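GH18 chiitnase (Pseudoalteromonas aurantia, PDB 6K7Z) probably breaks down chitin as an endochitinase of glycoside hydrolase family 18, cutting glycosidic bonds within the polymer, on a TIM-barrel scaffold. Local coordinates at residues A[4-9]-A[257-262]; A[20-25]-A[269-274]; A[28-33]-A[73-78]; A[153-158]-A[185-190]. All blocks are in the same frame, centred on the assembly; numbering follows the deposited sequence.

Interaction 1: residues A[4-9]-A[257-262]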
loop_
_atom_site.group_PDB
_atom_site.type_symbol
_atom_site.label_atom_id
_atom_site.label_comp_id
_atom_site.label_asym_id
_atom_site.label_seq_id
_atom_site.Cartn_x
_atom_site.Cartn_y
_atom_site.Cartn_z
ATOM N N THR A 4 1.312 12.115 -0.033
ATOM C CA THR A 4 1.266 11.639 -1.412
ATOM C C THR A 4 2.129 10.381 -1.483
ATOM O O THR A 4 3.210 10.386 -1.033
ATOM C CB THR A 4 1.662 12.695 -2.429
ATOM O OG1 THR A 4 2.885 13.264 -2.084
ATOM C CG2 THR A 4 0.561 13.729 -2.472
ATOM N N ILE A 5 1.556 9.331 -2.054
ATOM C CA ILE A 5 2.171 8.015 -2.050
ATOM C C ILE A 5 2.079 7.434 -3.453
ATOM O O ILE A 5 1.067 7.608 -4.141
ATOM C CB ILE A 5 1.487 7.107 -1.011
ATOM C CG1 ILE A 5 1.551 7.783 0.363
ATOM C CG2 ILE A 5 2.131 5.712 -0.967
ATOM C CD1 ILE A 5 1.035 6.961 1.473
ATOM N N THR A 6 3.137 6.753 -3.889
ATOM C CA THR A 6 3.069 6.060 -5.167
ATOM C C THR A 6 3.742 4.710 -5.036
ATOM O O THR A 6 4.605 4.510 -4.182
ATOM C CB THR A 6 3.711 6.876 -6.311
ATOM O OG1 THR A 6 3.510 6.199 -7.562
ATOM C CG2 THR A 6 5.206 7.107 -6.067
ATOM N N TYR A 7 3.330 3.777 -5.892
ATOM C CA TYR A 7 4.006 2.495 -6.053
ATOM C C TYR A 7 4.941 2.527 -7.254
ATOM O O TYR A 7 4.591 3.046 -8.316
ATOM C CB TYR A 7 3.013 1.352 -6.239
ATOM C CG TYR A 7 2.304 0.953 -4.973
ATOM C CD1 TYR A 7 1.202 1.681 -4.524
ATOM C CD2 TYR A 7 2.735 -0.129 -4.229
ATOM C CE1 TYR A 7 0.556 1.349 -3.361
ATOM C CE2 TYR A 7 2.081 -0.483 -3.051
ATOM C CZ TYR A 7 0.996 0.264 -2.634
ATOM O OH TYR A 7 0.337 -0.057 -1.483
ATOM N N TYR A 8 6.130 1.955 -7.086
ATOM C CA TYR A 8 7.085 1.836 -8.178
ATOM C C TYR A 8 7.232 0.355 -8.507
ATOM O O TYR A 8 7.842 -0.396 -7.745
ATOM C CB TYR A 8 8.418 2.467 -7.802
ATOM C CG TYR A 8 9.399 2.540 -8.952
ATOM C CD1 TYR A 8 9.337 3.586 -9.854
ATOM C CD2 TYR A 8 10.382 1.576 -9.131
ATOM C CE1 TYR A 8 10.224 3.690 -10.902
ATOM C CE2 TYR A 8 11.282 1.672 -10.204
ATOM C CZ TYR A 8 11.182 2.734 -11.086
ATOM O OH TYR A 8 12.058 2.879 -12.160
ATOM N N ASN A 9 6.668 -0.055 -9.644
ATOM C CA ASN A 9 6.810 -1.420 -10.145
ATOM C C ASN A 9 7.431 -1.380 -11.530
ATOM O O ASN A 9 8.573 -1.818 -11.692
ATOM C CB ASN A 9 5.455 -2.133 -10.138
ATOM C CG ASN A 9 5.551 -3.611 -10.523
ATOM O OD1 ASN A 9 4.987 -4.029 -11.528
ATOM N ND2 ASN A 9 6.247 -4.405 -9.712
ATOM N N ILE A 257 -3.399 10.860 -0.844
ATOM C CA ILE A 257 -3.695 10.245 -2.132
ATOM C C ILE A 257 -2.553 9.317 -2.501
ATOM O O ILE A 257 -1.387 9.725 -2.472
ATOM C CB ILE A 257 -3.883 11.296 -3.238
ATOM C CG1 ILE A 257 -5.135 12.131 -2.973
ATOM C CG2 ILE A 257 -3.943 10.615 -4.616
ATOM C CD1 ILE A 257 -6.435 11.340 -3.128
ATOM N N MET A 258 -2.894 8.086 -2.867
ATOM C CA MET A 258 -1.954 7.087 -3.366
ATOM C C MET A 258 -2.225 6.861 -4.847
ATOM O O MET A 258 -3.345 7.076 -5.317
ATOM C CB MET A 258 -2.100 5.772 -2.577
ATOM C CG MET A 258 -1.255 4.600 -3.114
ATOM S SD MET A 258 -2.148 3.636 -4.364
ATOM C CE MET A 258 -3.192 2.593 -3.356
ATOM N N ASN A 259 -1.205 6.457 -5.602
ATOM C CA ASN A 259 -1.475 6.079 -6.982
ATOM C C ASN A 259 -0.762 4.789 -7.354
ATOM O O ASN A 259 0.282 4.426 -6.796
ATOM C CB ASN A 259 -1.116 7.195 -7.996
ATOM C CG ASN A 259 0.382 7.389 -8.178
ATOM O OD1 ASN A 259 1.104 6.483 -8.601
ATOM N ND2 ASN A 259 0.841 8.604 -7.913
ATOM N N TRP A 260 -1.378 4.091 -8.294
ATOM C CA TRP A 260 -0.740 3.012 -9.033
ATOM C C TRP A 260 -0.701 3.504 -10.472
ATOM O O TRP A 260 -1.766 3.738 -11.046
ATOM C CB TRP A 260 -1.536 1.699 -8.920
ATOM C CG TRP A 260 -0.875 0.571 -9.653
ATOM C CD1 TRP A 260 -1.030 0.242 -10.976
ATOM C CD2 TRP A 260 0.097 -0.335 -9.124
ATOM N NE1 TRP A 260 -0.232 -0.837 -11.290
ATOM C CE2 TRP A 260 0.471 -1.210 -10.170
ATOM C CE3 TRP A 260 0.672 -0.509 -7.860
ATOM C CZ2 TRP A 260 1.406 -2.238 -9.992
ATOM C CZ3 TRP A 260 1.593 -1.524 -7.684
ATOM C CH2 TRP A 260 1.958 -2.377 -8.743
ATOM N N GLN A 261 0.472 3.730 -11.053
ATOM C CA GLN A 261 1.779 3.608 -10.425
ATOM C C GLN A 261 2.685 4.700 -10.993
ATOM O O GLN A 261 2.339 5.345 -11.994
ATOM C CB GLN A 261 2.387 2.221 -10.677
ATOM C CG GLN A 261 2.581 1.878 -12.163
ATOM C CD GLN A 261 3.405 0.613 -12.364
ATOM O OE1 GLN A 261 4.513 0.491 -11.835
ATOM N NE2 GLN A 261 2.858 -0.340 -13.117
ATOM N N PHE A 262 3.858 4.865 -10.373
ATOM C CA PHE A 262 4.743 5.992 -10.664
ATOM C C PHE A 262 5.045 6.137 -12.155
ATOM O O PHE A 262 4.946 7.236 -12.720
ATOM C CB PHE A 262 6.039 5.826 -9.864
ATOM C CG PHE A 262 7.038 6.901 -10.125
ATOM C CD1 PHE A 262 6.877 8.164 -9.564
ATOM C CD2 PHE A 262 8.127 6.661 -10.950
ATOM C CE1 PHE A 262 7.793 9.169 -9.823
ATOM C CE2 PHE A 262 9.058 7.654 -11.204
ATOM C CZ PHE A 262 8.899 8.905 -10.636
HETATM O O HOH W 1 -0.159 9.829 -5.246
HETATM O O HOH W 2 3.806 -2.838 -13.731
#
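Ile-5 and Met-258 meet CB to CB where the first and last strands of the TIM barrel, 3-8 and 256-260, run parallel and close the ring. Ile-5 N donates to Ile-257 O, and Ile-5 O accepts from Asn-259 N at 2.9 Å; a water donates a further bond to each of these oxygens. Inside the barrel the packing is close. Met-258 has a thioether flexible enough to bend round, and its SD meets the edge of the Tyr-7 ring 3.7 Å from CE1, a Met-aromatic contact, while Tyr-7 OH reaches Asp-113. At the root of this ring, Trp-260 CE3 comes to 3.4 Å from Tyr-7 CB, the ring planes turned 46° apart. On the outward face, Thr-6 OG1 stands anti to the backbone N (chi1 -175°) and donates to Asn-259 OD1 at 2.6 Å, while Asn-259 ND2 turns to Tyr-23 OH, which gives both ends of the buried Asn-259 amide a partner. A cis peptide between Trp-260 and Gln-261 redirects the chain, as in other family 18 chitinases, where such a tryptophan commonly floors the sugar-binding pocket. Phe-262 N then gives Tyr-7 O a nearly straight bond of 2.8 Å (175°), and Phe-262 CD2 sits at the edge of the Tyr-8 ring, 3.5 Å from CD1. The far end is looser and partly open to solvent. There Gln-261 OE1 takes Asn-9 N at 3.1 Å and also Ser-10 N, Asn-9 ND2 bonds Ala-29 O, and a water donates to Asn-9 OD1 and accepts from Gln-261 NE2 at 2.7 Å.

Interaction 2: residues A[20-25]-A[269-274]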
loop_
_atom_site.group_PDB
_atom_site.type_symbol
_atom_site.label_atom_id
_atom_site.label_comp_id
_atom_site.label_asym_id
_atom_site.label_seq_id
_atom_site.Cartn_x
_atom_site.Cartn_y
_atom_site.Cartn_z
ATOM N N GLU A 20 12.445 14.511 -7.122
ATOM C CA GLU A 20 12.172 15.904 -7.446
ATOM C C GLU A 20 10.684 16.192 -7.583
ATOM O O GLU A 20 10.311 17.258 -8.072
ATOM C CB GLU A 20 12.910 16.308 -8.723
ATOM C CG GLU A 20 14.382 15.903 -8.728
ATOM C CD GLU A 20 15.243 16.664 -7.728
ATOM O OE1 GLU A 20 14.728 17.539 -7.003
ATOM O OE2 GLU A 20 16.461 16.369 -7.669
ATOM N N LEU A 21 9.833 15.271 -7.163
ATOM C CA LEU A 21 8.394 15.408 -7.277
ATOM C C LEU A 21 7.766 15.451 -5.890
ATOM O O LEU A 21 8.405 15.074 -4.900
ATOM C CB LEU A 21 7.822 14.245 -8.101
ATOM C CG LEU A 21 8.213 14.429 -9.567
ATOM C CD1 LEU A 21 7.959 13.139 -10.335
ATOM C CD2 LEU A 21 7.431 15.591 -10.174
ATOM N N PRO A 22 6.555 15.935 -5.775
ATOM C CA PRO A 22 5.954 16.124 -4.440
ATOM C C PRO A 22 5.339 14.843 -3.882
ATOM O O PRO A 22 4.140 14.782 -3.559
ATOM C CB PRO A 22 4.913 17.220 -4.705
ATOM C CG PRO A 22 4.499 16.999 -6.111
ATOM C CD PRO A 22 5.719 16.520 -6.843
ATOM N N TYR A 23 6.161 13.799 -3.782
ATOM C CA TYR A 23 5.795 12.564 -3.094
ATOM C C TYR A 23 6.349 12.566 -1.681
ATOM O O TYR A 23 7.455 13.051 -1.436
ATOM C CB TYR A 23 6.322 11.322 -3.817
ATOM C CG TYR A 23 5.530 10.969 -5.054
ATOM C CD1 TYR A 23 4.220 10.516 -4.950
ATOM C CD2 TYR A 23 6.100 11.081 -6.321
ATOM C CE1 TYR A 23 3.481 10.202 -6.076
ATOM C CE2 TYR A 23 5.377 10.764 -7.455
ATOM C CZ TYR A 23 4.071 10.322 -7.327
ATOM O OH TYR A 23 3.360 10.008 -8.465
ATOM N N ASP A 24 5.578 12.012 -0.755
ATOM C CA ASP A 24 6.091 11.780 0.585
ATOM C C ASP A 24 6.606 10.367 0.778
ATOM O O ASP A 24 7.568 10.167 1.531
ATOM C CB ASP A 24 5.007 12.068 1.623
ATOM C CG ASP A 24 4.556 13.503 1.592
ATOM O OD1 ASP A 24 5.426 14.396 1.699
ATOM O OD2 ASP A 24 3.341 13.737 1.442
ATOM N N VAL A 25 6.007 9.393 0.100
ATOM C CA VAL A 25 6.323 7.981 0.303
ATOM C C VAL A 25 6.357 7.290 -1.050
ATOM O O VAL A 25 5.457 7.476 -1.876
ATOM C CB VAL A 25 5.279 7.292 1.204
ATOM C CG1 VAL A 25 5.670 5.841 1.447
ATOM C CG2 VAL A 25 5.111 8.035 2.518
ATOM N N ASP A 269 3.141 15.169 -14.068
ATOM C CA ASP A 269 2.036 16.125 -14.114
ATOM C C ASP A 269 0.896 15.721 -13.185
ATOM O O ASP A 269 0.270 16.582 -12.558
ATOM C CB ASP A 269 1.511 16.270 -15.540
ATOM C CG ASP A 269 2.493 16.945 -16.448
ATOM O OD1 ASP A 269 3.392 17.658 -15.940
ATOM O OD2 ASP A 269 2.363 16.759 -17.670
ATOM N N TRP A 270 0.589 14.425 -13.112
ATOM C CA TRP A 270 -0.516 13.965 -12.266
ATOM C C TRP A 270 -0.247 14.283 -10.801
ATOM O O TRP A 270 -1.094 14.873 -10.114
ATOM C CB TRP A 270 -0.726 12.458 -12.467
ATOM C CG TRP A 270 -1.980 11.829 -11.867
ATOM C CD1 TRP A 270 -3.129 11.522 -12.533
ATOM C CD2 TRP A 270 -2.167 11.365 -10.518
ATOM N NE1 TRP A 270 -4.028 10.920 -11.687
ATOM C CE2 TRP A 270 -3.465 10.810 -10.445
ATOM C CE3 TRP A 270 -1.373 11.368 -9.369
ATOM C CZ2 TRP A 270 -3.988 10.289 -9.273
ATOM C CZ3 TRP A 270 -1.891 10.848 -8.201
ATOM C CH2 TRP A 270 -3.184 10.308 -8.159
ATOM N N ILE A 271 0.941 13.921 -10.307
ATOM C CA ILE A 271 1.209 14.150 -8.889
ATOM C C ILE A 271 1.315 15.637 -8.599
ATOM O O ILE A 271 0.902 16.094 -7.531
ATOM C CB ILE A 271 2.459 13.376 -8.420
ATOM C CG1 ILE A 271 2.591 13.461 -6.898
ATOM C CG2 ILE A 271 3.742 13.899 -9.078
ATOM C CD1 ILE A 271 1.380 12.964 -6.153
ATOM N N LYS A 272 1.819 16.431 -9.547
ATOM C CA LYS A 272 1.865 17.873 -9.317
ATOM C C LYS A 272 0.459 18.454 -9.149
ATOM O O LYS A 272 0.213 19.234 -8.222
ATOM C CB LYS A 272 2.610 18.559 -10.455
ATOM C CG LYS A 272 4.128 18.345 -10.426
ATOM C CD LYS A 272 4.758 19.005 -11.668
ATOM C CE LYS A 272 6.126 18.460 -11.943
ATOM N NZ LYS A 272 6.754 19.082 -13.151
ATOM N N ALA A 273 -0.479 18.065 -10.016
ATOM C CA ALA A 273 -1.837 18.598 -9.912
ATOM C C ALA A 273 -2.542 18.088 -8.654
ATOM O O ALA A 273 -3.252 18.845 -7.978
ATOM C CB ALA A 273 -2.640 18.242 -11.166
ATOM N N ILE A 274 -2.354 16.831 -8.312
ATOM C CA ILE A 274 -2.975 16.292 -7.142
ATOM C C ILE A 274 -2.406 16.940 -5.896
ATOM O O ILE A 274 -3.118 17.296 -5.025
ATOM C CB ILE A 274 -2.783 14.754 -7.069
ATOM C CG1 ILE A 274 -3.676 14.107 -8.083
ATOM C CG2 ILE A 274 -3.053 14.184 -5.700
ATOM C CD1 ILE A 274 -5.129 14.107 -7.705
#
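Ile-271 sets CG1 opposite its own backbone N (chi1 -171°) and Tyr-23 places its ring beside its backbone N (chi1 -76°), and these two rotations bring an aliphatic branch over an aromatic face. The meeting belongs to the outer layer of the TIM barrel, where the C-terminal helix 269-277 packs on the loop joining strands 3-8 and 25-33. Ile-271 CG1 lies 3.6 Å from the centroid of the Tyr-23 ring, only 20° off the ring normal, a CH-pi contact. The branch then folds on, with CD1 settling 3.5 Å from Tyr-23 CE1, while Ile-271 CB comes equally near Tyr-23 OH. A beta-branched residue suits this place because its arms can serve two neighbours: CG1 and CD1 cover the tyrosine, and CG2, still near the ring, also reaches Pro-22 CD at 4.0 Å. The tyrosine in turn offers a wide apolar face and yet has its buried hydroxyl bonded to Asn-259 ND2. Pro-22 is the centre of an inverse gamma turn, closed by a weak bond from Tyr-23 N to Leu-21 O, and the bend turns the proline ring to the helix while Pro-22 O accepts from Thr-4 OG1. At the start of the helix, the carboxylate of Asp-265 accepts from Trp-270 N and Ile-271 N. Nearer the surface the packing thins to one long, extended side chain: Lys-272 crosses Leu-21 at about a right angle, its aliphatic CE 3.6 Å from Leu-21 CD2.

Interaction 3: residues A[28-33]-A[73-78]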
loop_
_atom_site.group_PDB
_atom_site.type_symbol
_atom_site.label_atom_id
_atom_site.label_comp_id
_atom_site.label_asym_id
_atom_site.label_seq_id
_atom_site.Cartn_x
_atom_site.Cartn_y
_atom_site.Cartn_z
ATOM N N LEU A 28 8.270 0.509 -3.029
ATOM C CA LEU A 28 8.898 -0.318 -4.049
ATOM C C LEU A 28 8.148 -1.641 -4.142
ATOM O O LEU A 28 7.994 -2.347 -3.142
ATOM C CB LEU A 28 10.379 -0.538 -3.734
ATOM C CG LEU A 28 11.145 0.734 -3.403
ATOM C CD1 LEU A 28 12.561 0.402 -2.949
ATOM C CD2 LEU A 28 11.174 1.672 -4.626
ATOM N N ALA A 29 7.684 -1.979 -5.339
ATOM C CA ALA A 29 6.887 -3.185 -5.561
ATOM C C ALA A 29 7.598 -4.168 -6.508
ATOM O O ALA A 29 7.921 -3.782 -7.624
ATOM C CB ALA A 29 5.530 -2.787 -6.147
ATOM N N PHE A 30 7.812 -5.432 -6.134
ATOM C CA PHE A 30 7.363 -6.066 -4.901
ATOM C C PHE A 30 8.433 -6.990 -4.333
ATOM O O PHE A 30 9.365 -7.420 -5.019
ATOM C CB PHE A 30 6.113 -6.930 -5.120
ATOM C CG PHE A 30 4.865 -6.162 -5.422
ATOM C CD1 PHE A 30 4.181 -5.510 -4.414
ATOM C CD2 PHE A 30 4.348 -6.136 -6.708
ATOM C CE1 PHE A 30 3.003 -4.805 -4.695
ATOM C CE2 PHE A 30 3.186 -5.437 -6.995
ATOM C CZ PHE A 30 2.511 -4.779 -5.986
ATOM N N LEU A 31 8.242 -7.337 -3.075
ATOM C CA LEU A 31 8.894 -8.478 -2.451
ATOM C C LEU A 31 7.794 -9.486 -2.156
ATOM O O LEU A 31 6.732 -9.102 -1.655
ATOM C CB LEU A 31 9.611 -8.043 -1.174
ATOM C CG LEU A 31 10.439 -9.061 -0.393
ATOM C CD1 LEU A 31 11.665 -9.473 -1.186
ATOM C CD2 LEU A 31 10.828 -8.460 0.950
ATOM N N SER A 32 8.008 -10.756 -2.500
ATOM C CA SER A 32 6.935 -11.729 -2.305
ATOM C C SER A 32 7.515 -13.129 -2.142
ATOM O O SER A 32 8.720 -13.345 -2.255
ATOM C CB SER A 32 5.911 -11.678 -3.458
ATOM O OG SER A 32 6.477 -12.053 -4.700
ATOM N N SER A 33 6.634 -14.084 -1.853
ATOM C CA SER A 33 7.065 -15.465 -1.673
ATOM C C SER A 33 7.521 -16.069 -2.997
ATOM O O SER A 33 6.925 -15.820 -4.047
ATOM C CB SER A 33 5.924 -16.306 -1.105
ATOM O OG SER A 33 5.652 -15.975 0.247
ATOM N N LEU A 73 9.554 2.515 1.179
ATOM C CA LEU A 73 9.145 1.249 1.765
ATOM C C LEU A 73 9.306 0.138 0.740
ATOM O O LEU A 73 9.265 0.379 -0.474
ATOM C CB LEU A 73 7.682 1.274 2.222
ATOM C CG LEU A 73 7.182 2.480 3.017
ATOM C CD1 LEU A 73 5.775 2.204 3.530
ATOM C CD2 LEU A 73 8.107 2.812 4.166
ATOM N N ILE A 74 9.463 -1.079 1.229
ATOM C CA ILE A 74 9.319 -2.249 0.380
ATOM C C ILE A 74 7.884 -2.736 0.518
ATOM O O ILE A 74 7.352 -2.839 1.632
ATOM C CB ILE A 74 10.348 -3.343 0.739
ATOM C CG1 ILE A 74 10.260 -4.507 -0.251
ATOM C CG2 ILE A 74 10.214 -3.833 2.199
ATOM C CD1 ILE A 74 10.670 -4.129 -1.673
ATOM N N SER A 75 7.220 -2.955 -0.614
ATOM C CA SER A 75 5.867 -3.482 -0.594
ATOM C C SER A 75 5.939 -5.000 -0.686
ATOM O O SER A 75 6.486 -5.548 -1.652
ATOM C CB SER A 75 5.022 -2.914 -1.728
ATOM O OG SER A 75 3.676 -3.315 -1.571
ATOM N N PHE A 76 5.373 -5.665 0.316
ATOM C CA PHE A 76 5.344 -7.115 0.392
ATOM C C PHE A 76 3.981 -7.616 -0.052
ATOM O O PHE A 76 2.947 -7.169 0.465
ATOM C CB PHE A 76 5.620 -7.587 1.814
ATOM C CG PHE A 76 5.407 -9.056 1.996
ATOM C CD1 PHE A 76 6.257 -9.964 1.381
ATOM C CD2 PHE A 76 4.349 -9.525 2.755
ATOM C CE1 PHE A 76 6.054 -11.324 1.539
ATOM C CE2 PHE A 76 4.144 -10.886 2.928
ATOM C CZ PHE A 76 4.997 -11.786 2.315
ATOM N N GLY A 77 3.977 -8.545 -1.001
ATOM C CA GLY A 77 2.720 -9.104 -1.456
ATOM C C GLY A 77 2.428 -8.781 -2.907
ATOM O O GLY A 77 3.175 -9.184 -3.802
ATOM N N GLY A 78 1.349 -8.051 -3.162
ATOM C CA GLY A 78 0.929 -7.797 -4.520
ATOM C C GLY A 78 -0.103 -8.805 -4.986
ATOM O O GLY A 78 -0.357 -9.835 -4.354
#
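Leu-28 enters the pairing through its backbone, its N donating to Leu-73 O and its O accepting from Ser-75 N, each at 2.7 Å. A cis peptide follows Ala-29 and folds the Ala-29 methyl over the centre of the Phe-30 ring. On the opposite face of that ring rests Gly-78 CA, 3.8 Å from the centroid in a CH-pi contact, and Ser-75 OG, which is bonded to Asp-113, lies at its edge 3.5 Å from CE1. With an alanine in place of Phe-30, this filling would be lost and a gap would probably open between the Ala-29 methyl and Gly-78. Leu-31 restores the parallel pattern one residue further on: its N donates to Ser-75 O, its O accepts from Gly-77 N at 2.9 Å, and its CB packs 3.7 Å from Ile-74 CG1 on the apolar face beneath helix 93-106. Ser-32 brings CB near Gly-77 O. Glycine suits positions 77 and 78 because their backbone angles would jam a side chain against the preceding carbonyl, and at Gly-78 it would also crowd the Phe-30 ring. Ser-75 to Gly-78 reads Ser-Phe-Gly-Gly, matching the SxGG motif on the third barrel strand of family 18 chitinases.

Interaction 4: residues A[153-158]-A[185-190]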
loop_
_atom_site.group_PDB
_atom_site.type_symbol
_atom_site.label_atom_id
_atom_site.label_comp_id
_atom_site.label_asym_id
_atom_site.label_seq_id
_atom_site.Cartn_x
_atom_site.Cartn_y
_atom_site.Cartn_z
ATOM N N SER A 153 2.580 0.195 6.546
ATOM C CA SER A 153 1.290 0.447 5.926
ATOM C C SER A 153 0.721 -0.865 5.409
ATOM O O SER A 153 1.427 -1.875 5.310
ATOM C CB SER A 153 1.421 1.473 4.789
ATOM O OG SER A 153 2.305 1.028 3.778
ATOM N N HIS A 154 -0.586 -0.858 5.146
ATOM C CA HIS A 154 -1.289 -1.916 4.428
ATOM C C HIS A 154 -2.005 -1.280 3.246
ATOM O O HIS A 154 -2.216 -0.069 3.225
ATOM C CB HIS A 154 -2.330 -2.638 5.300
ATOM C CG HIS A 154 -1.755 -3.425 6.432
ATOM N ND1 HIS A 154 -1.939 -4.784 6.555
ATOM C CD2 HIS A 154 -1.031 -3.041 7.508
ATOM C CE1 HIS A 154 -1.350 -5.206 7.661
ATOM N NE2 HIS A 154 -0.782 -4.170 8.250
ATOM N N ALA A 155 -2.433 -2.102 2.285
ATOM C CA ALA A 155 -3.072 -1.602 1.059
ATOM C C ALA A 155 -4.379 -2.340 0.791
ATOM O O ALA A 155 -4.519 -3.041 -0.221
ATOM C CB ALA A 155 -2.127 -1.714 -0.139
ATOM N N PRO A 156 -5.368 -2.185 1.668
ATOM C CA PRO A 156 -6.614 -2.936 1.515
ATOM C C PRO A 156 -7.486 -2.411 0.388
ATOM O O PRO A 156 -7.408 -1.254 -0.033
ATOM C CB PRO A 156 -7.308 -2.739 2.863
ATOM C CG PRO A 156 -6.817 -1.408 3.320
ATOM C CD PRO A 156 -5.389 -1.346 2.882
ATOM N N GLN A 157 -8.330 -3.280 -0.080
ATOM C CA GLN A 157 -9.396 -2.928 -1.003
ATOM C C GLN A 157 -10.669 -2.606 -0.228
ATOM O O GLN A 157 -10.824 -3.028 0.921
ATOM C CB GLN A 157 -9.621 -4.074 -1.980
ATOM C CG GLN A 157 -8.398 -4.294 -2.858
ATOM C CD GLN A 157 -8.403 -5.639 -3.532
ATOM O OE1 GLN A 157 -9.229 -5.905 -4.408
ATOM N NE2 GLN A 157 -7.481 -6.500 -3.127
ATOM N N PRO A 158 -11.579 -1.829 -0.815
ATOM C CA PRO A 158 -12.721 -1.305 -0.057
ATOM C C PRO A 158 -13.540 -2.392 0.627
ATOM O O PRO A 158 -13.954 -2.194 1.776
ATOM C CB PRO A 158 -13.543 -0.565 -1.125
ATOM C CG PRO A 158 -12.500 -0.050 -2.070
ATOM C CD PRO A 158 -11.449 -1.160 -2.128
ATOM N N ASN A 185 -3.400 2.219 2.495
ATOM C CA ASN A 185 -3.480 2.665 1.099
ATOM C C ASN A 185 -4.697 1.983 0.484
ATOM O O ASN A 185 -4.595 0.878 -0.048
ATOM C CB ASN A 185 -2.210 2.300 0.338
ATOM C CG ASN A 185 -0.967 2.996 0.885
ATOM O OD1 ASN A 185 -0.958 4.209 1.101
ATOM N ND2 ASN A 185 0.096 2.220 1.099
ATOM N N VAL A 186 -5.867 2.625 0.576
ATOM C CA VAL A 186 -7.100 2.000 0.097
ATOM C C VAL A 186 -7.133 2.045 -1.429
ATOM O O VAL A 186 -7.020 3.115 -2.036
ATOM C CB VAL A 186 -8.344 2.684 0.688
ATOM C CG1 VAL A 186 -9.601 1.949 0.234
ATOM C CG2 VAL A 186 -8.259 2.743 2.222
ATOM N N GLN A 187 -7.311 0.880 -2.059
ATOM C CA GLN A 187 -7.307 0.780 -3.519
ATOM C C GLN A 187 -8.719 1.008 -4.040
ATOM O O GLN A 187 -9.507 0.074 -4.198
ATOM C CB GLN A 187 -6.779 -0.576 -3.971
ATOM C CG GLN A 187 -5.471 -0.991 -3.333
ATOM C CD GLN A 187 -4.921 -2.273 -3.937
ATOM O OE1 GLN A 187 -5.201 -2.592 -5.094
ATOM N NE2 GLN A 187 -4.125 -3.014 -3.155
ATOM N N PHE A 188 -9.041 2.265 -4.348
ATOM C CA PHE A 188 -10.353 2.547 -4.907
ATOM C C PHE A 188 -10.359 2.270 -6.407
ATOM O O PHE A 188 -10.717 3.138 -7.212
ATOM C CB PHE A 188 -10.769 3.993 -4.603
ATOM C CG PHE A 188 -11.141 4.222 -3.156
ATOM C CD1 PHE A 188 -12.308 3.675 -2.631
ATOM C CD2 PHE A 188 -10.311 4.960 -2.311
ATOM C CE1 PHE A 188 -12.656 3.878 -1.309
ATOM C CE2 PHE A 188 -10.661 5.175 -0.979
ATOM C CZ PHE A 188 -11.835 4.626 -0.476
ATOM N N TYR A 189 -9.973 1.058 -6.787
ATOM C CA TYR A 189 -9.994 0.630 -8.177
ATOM C C TYR A 189 -10.042 -0.890 -8.190
ATOM O O TYR A 189 -9.845 -1.544 -7.165
ATOM C CB TYR A 189 -8.788 1.167 -8.955
ATOM C CG TYR A 189 -7.469 1.003 -8.248
ATOM C CD1 TYR A 189 -7.012 1.971 -7.361
ATOM C CD2 TYR A 189 -6.681 -0.122 -8.456
ATOM C CE1 TYR A 189 -5.803 1.826 -6.700
ATOM C CE2 TYR A 189 -5.469 -0.273 -7.809
ATOM C CZ TYR A 189 -5.029 0.702 -6.938
ATOM O OH TYR A 189 -3.818 0.550 -6.280
ATOM N N ASN A 190 -10.360 -1.444 -9.363
ATOM C CA ASN A 190 -10.570 -2.885 -9.524
ATOM C C ASN A 190 -11.633 -3.412 -8.575
ATOM O O ASN A 190 -11.631 -4.596 -8.228
ATOM C CB ASN A 190 -9.275 -3.677 -9.326
ATOM C CG ASN A 190 -8.203 -3.299 -10.325
ATOM O OD1 ASN A 190 -8.505 -2.913 -11.459
ATOM N ND2 ASN A 190 -6.940 -3.412 -9.914
HETATM O O HOH W 3 2.795 3.277 1.966
#
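Gln-187 NE2 is a donor to two acceptors, Ala-155 O at 3.0 Å and Glu-117 OE2. Its chain is extended beyond CG (chi2 -174°), which carries the amide to the opposite backbone, although the bond to Ala-155 O is bent (141°) and leaves the amide plane. A leucine in its place would probably leave Ala-155 O without this mate and Glu-117, part of the family's DxxDxDxE signature, with one fewer side chain to fix its orientation. Two backbone bonds join the segments: Asn-185 N donates to His-154 O at 2.7 Å (172°), and Gln-187 N to Pro-156 O at 2.9 Å. Proline suits position 156, since it needs to offer only its carbonyl here. Ala-155 CA makes a CA-H...O contact with Asn-185 O at 3.1 Å, its small methyl fitting beside Gln-187 NE2. Further along, Pro-158 CG packs 3.8 Å from Phe-188 CD1, and Phe-188 centres an inverse gamma turn. At the other end a water links Ser-153 OG and Asn-185 ND2, while Ser-153 OG bonds Asp-113. The pairing joins both strands of the beta-alpha-beta unit 151-154, 169-177 and 183-187. Strands 111-115 and 219-224 flank it in the barrel, and His-154 turns outward to Tyr-170 of helix 169-177.

Overall arrangement
Interactions 1, 3 and 4 each join neighbouring parallel strands of one TIM-barrel sheet, whereas interaction 2 fastens the C-terminal helix 269-277 to the outside. The chain passes through 4-9, 20-25, 28-33, 73-78, 153-158 and 185-190 before 257-262 and 269-274 return to its start; interactions 1 and 2 thus tie the two ends together, and interactions 3 and 4 form in series between them. The centres of interactions 1 and 2 are about 10 Å apart, linked by Thr-4 OG1 bonding Pro-22 O. The centres of interactions 3 and 4 lie about 13 and 12 Å from that of interaction 1. Tyr-7, Ser-75 and Ser-153 all bond Asp-113, so these three contacts converge on an aspartate of the DxxDxDxE signature, the probable active-site motif.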